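PDB 4RMM: thioesterase domain-containing protein from Chromobacterium violaceum, which probably hydrolyses acyl-CoA thioesters, as other hotdog-fold thioesterases of its family do, although its own substrate is not known. Local coordinates for residues A[43-48]-A[105-110]. Numbering follows the deposited sequence.
Sequences RFELPF and TLFAQC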
loop_
_atom_site.group_PDB
_atom_site.type_symbol
_atom_site.label_atom_id
_atom_site.label_comp_id
_atom_site.label_asym_id
_atom_site.label_seq_id
_atom_site.Cartn_x
_atom_site.Cartn_y
_atom_site.Cartn_z
ATOM N N ARG A 43 8.257 0.852 -16.622
ATOM C CA ARG A 43 8.415 -0.403 -15.898
ATOM C C ARG A 43 9.167 -0.181 -14.587
ATOM O O ARG A 43 10.082 0.638 -14.525
ATOM C CB ARG A 43 9.160 -1.423 -16.765
ATOM C CG ARG A 43 9.330 -2.783 -16.105
ATOM C CD ARG A 43 9.855 -3.816 -17.085
ATOM N NE ARG A 43 8.933 -4.009 -18.202
ATOM C CZ ARG A 43 9.169 -4.810 -19.235
ATOM N NH1 ARG A 43 10.302 -5.497 -19.291
ATOM N NH2 ARG A 43 8.275 -4.926 -20.210
ATOM N N PHE A 44 8.769 -0.911 -13.544
ATOM C CA PHE A 44 9.392 -0.796 -12.227
ATOM C C PHE A 44 10.093 -2.083 -11.782
ATOM O O PHE A 44 9.832 -3.162 -12.311
ATOM C CB PHE A 44 8.348 -0.436 -11.160
ATOM C CG PHE A 44 7.674 0.887 -11.367
ATOM C CD1 PHE A 44 6.703 1.051 -12.341
ATOM C CD2 PHE A 44 7.991 1.974 -10.560
ATOM C CE1 PHE A 44 6.047 2.278 -12.496
ATOM C CE2 PHE A 44 7.337 3.202 -10.716
ATOM C CZ PHE A 44 6.373 3.346 -11.687
ATOM N N GLU A 45 10.972 -1.956 -10.789
ATOM C CA GLU A 45 11.716 -3.094 -10.249
ATOM C C GLU A 45 11.847 -2.952 -8.746
ATOM O O GLU A 45 11.922 -1.862 -8.214
ATOM C CB GLU A 45 13.087 -3.210 -10.891
ATOM C CG GLU A 45 13.054 -3.638 -12.340
ATOM C CD GLU A 45 14.404 -4.109 -12.825
ATOM O OE1 GLU A 45 14.526 -4.430 -14.026
ATOM O OE2 GLU A 45 15.344 -4.164 -12.001
ATOM N N LEU A 46 11.881 -4.077 -8.052
ATOM C CA LEU A 46 11.952 -4.013 -6.603
ATOM C C LEU A 46 12.742 -5.226 -6.259
ATOM O O LEU A 46 12.527 -6.279 -6.937
ATOM C CB LEU A 46 10.522 -3.991 -6.066
ATOM C CG LEU A 46 10.130 -4.598 -4.711
ATOM C CD1 LEU A 46 11.178 -4.352 -3.664
ATOM C CD2 LEU A 46 8.809 -4.045 -4.306
ATOM N N PRO A 47 13.623 -5.161 -5.221
ATOM C CA PRO A 47 14.328 -6.393 -4.981
ATOM C C PRO A 47 13.547 -7.224 -4.015
ATOM O O PRO A 47 13.722 -7.085 -2.807
ATOM C CB PRO A 47 15.632 -5.874 -4.391
ATOM C CG PRO A 47 15.109 -4.941 -3.367
ATOM C CD PRO A 47 13.965 -4.219 -4.141
ATOM N N PHE A 48 12.671 -8.059 -4.541
ATOM C CA PHE A 48 11.838 -8.898 -3.693
ATOM C C PHE A 48 12.642 -10.039 -3.082
ATOM O O PHE A 48 12.934 -11.035 -3.742
ATOM C CB PHE A 48 10.665 -9.459 -4.508
ATOM C CG PHE A 48 9.361 -9.456 -3.765
ATOM C CD1 PHE A 48 8.997 -8.362 -2.987
ATOM C CD2 PHE A 48 8.493 -10.535 -3.848
ATOM C CE1 PHE A 48 7.792 -8.349 -2.304
ATOM C CE2 PHE A 48 7.285 -10.526 -3.168
ATOM C CZ PHE A 48 6.934 -9.433 -2.394
ATOM N N THR A 105 14.212 -10.623 -8.486
ATOM C CA THR A 105 13.724 -9.252 -8.493
ATOM C C THR A 105 12.305 -9.251 -9.045
ATOM O O THR A 105 11.987 -9.997 -9.973
ATOM C CB THR A 105 14.603 -8.332 -9.359
ATOM O OG1 THR A 105 14.002 -7.034 -9.429
ATOM C CG2 THR A 105 14.752 -8.897 -10.760
ATOM N N LEU A 106 11.458 -8.411 -8.462
ATOM C CA LEU A 106 10.060 -8.302 -8.855
ATOM C C LEU A 106 9.845 -7.173 -9.856
ATOM O O LEU A 106 10.182 -6.023 -9.587
ATOM C CB LEU A 106 9.200 -8.060 -7.611
ATOM C CG LEU A 106 7.686 -8.033 -7.811
ATOM C CD1 LEU A 106 7.197 -9.433 -8.226
ATOM C CD2 LEU A 106 7.015 -7.578 -6.513
ATOM N N PHE A 107 9.287 -7.513 -11.014
ATOM C CA PHE A 107 9.008 -6.545 -12.070
ATOM C C PHE A 107 7.552 -6.115 -11.969
ATOM O O PHE A 107 6.707 -6.862 -11.474
ATOM C CB PHE A 107 9.244 -7.172 -13.449
ATOM C CG PHE A 107 10.674 -7.560 -13.710
ATOM C CD1 PHE A 107 11.536 -6.688 -14.373
ATOM C CD2 PHE A 107 11.169 -8.786 -13.267
ATOM C CE1 PHE A 107 12.872 -7.032 -14.591
ATOM C CE2 PHE A 107 12.501 -9.139 -13.477
ATOM C CZ PHE A 107 13.355 -8.260 -14.141
ATOM N N ALA A 108 7.260 -4.912 -12.446
ATOM C CA ALA A 108 5.898 -4.397 -12.421
ATOM C C ALA A 108 5.701 -3.394 -13.537
ATOM O O ALA A 108 6.570 -2.560 -13.804
ATOM C CB ALA A 108 5.587 -3.742 -11.059
ATOM N N GLN A 109 4.550 -3.476 -14.188
ATOM C CA GLN A 109 4.240 -2.576 -15.273
ATOM C C GLN A 109 2.753 -2.292 -15.317
ATOM O O GLN A 109 1.931 -3.198 -15.162
ATOM C CB GLN A 109 4.683 -3.185 -16.602
ATOM C CG GLN A 109 4.708 -2.188 -17.737
ATOM C CD GLN A 109 5.451 -2.712 -18.942
ATOM O OE1 GLN A 109 4.879 -3.396 -19.791
ATOM N NE2 GLN A 109 6.740 -2.403 -19.019
ATOM N N CYS A 110 2.413 -1.033 -15.563
ATOM C CA CYS A 110 1.012 -0.645 -15.601
ATOM C C CYS A 110 0.528 -0.337 -16.990
ATOM O O CYS A 110 1.296 -0.004 -17.885
ATOM C CB CYS A 110 0.775 0.582 -14.727
ATOM S SG CYS A 110 1.754 0.596 -13.250
#
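Leu-106 swings CG trans to its backbone N (chi1 -175°) and Phe-48 turns its ring to run alongside, which sets methyl CD2 of Leu-106 over the centre of the aromatic face, 4.1 Å from the centroid of the Phe-48 ring, a CH-pi contact. CB of Leu-106 and CB of Phe-48 approach to 3.7 Å. In Thr-105 OG1 likewise lies trans to its own N, and this hydroxyl donates to Leu-46 O at 3.0 Å from well above the carbonyl plane. The same oxygen receives Leu-106 N almost head-on at 2.8 Å, so two donors grip it just before Pro-47, the centre of an inverse gamma turn. Further along, Phe-44 and Ala-108 form an antiparallel hydrogen-bonded pair: Phe-44 N reaches Ala-108 O at 2.8 Å in a nearly straight bond (173°), while the return bond from Ala-108 N to Phe-44 O, 3.1 Å, is more bent. Phe-44, Leu-46, Leu-106 and Ala-108 share one face of the sheet; Phe-44 and Ala-108 meet helix 67-80, the long helix that the hotdog sheet wraps. On the other face Glu-45 and Phe-107 run side by side, their carboxylate and ring planes 75° apart, with OE1 of Glu-45 3.1 Å from CE1 of Phe-107. Beside them NE2 of Gln-109 sits at the edge of the Arg-43 guanidinium, near its plane, an approach of two donors that is doubtful as modelled and is no bond. Arg-131 donates to Gln-109 OE1. The strand pair thus has an apolar face toward helix 67-80 and a mixed one, with the Phe-107 ring beside charged and amide groups; there Asp-37 OD2 is shared by a salt bridge from Arg-43 NH2 and a hydrogen bond from Gln-109 NE2, and its negative charge probably holds guanidinium and amide together.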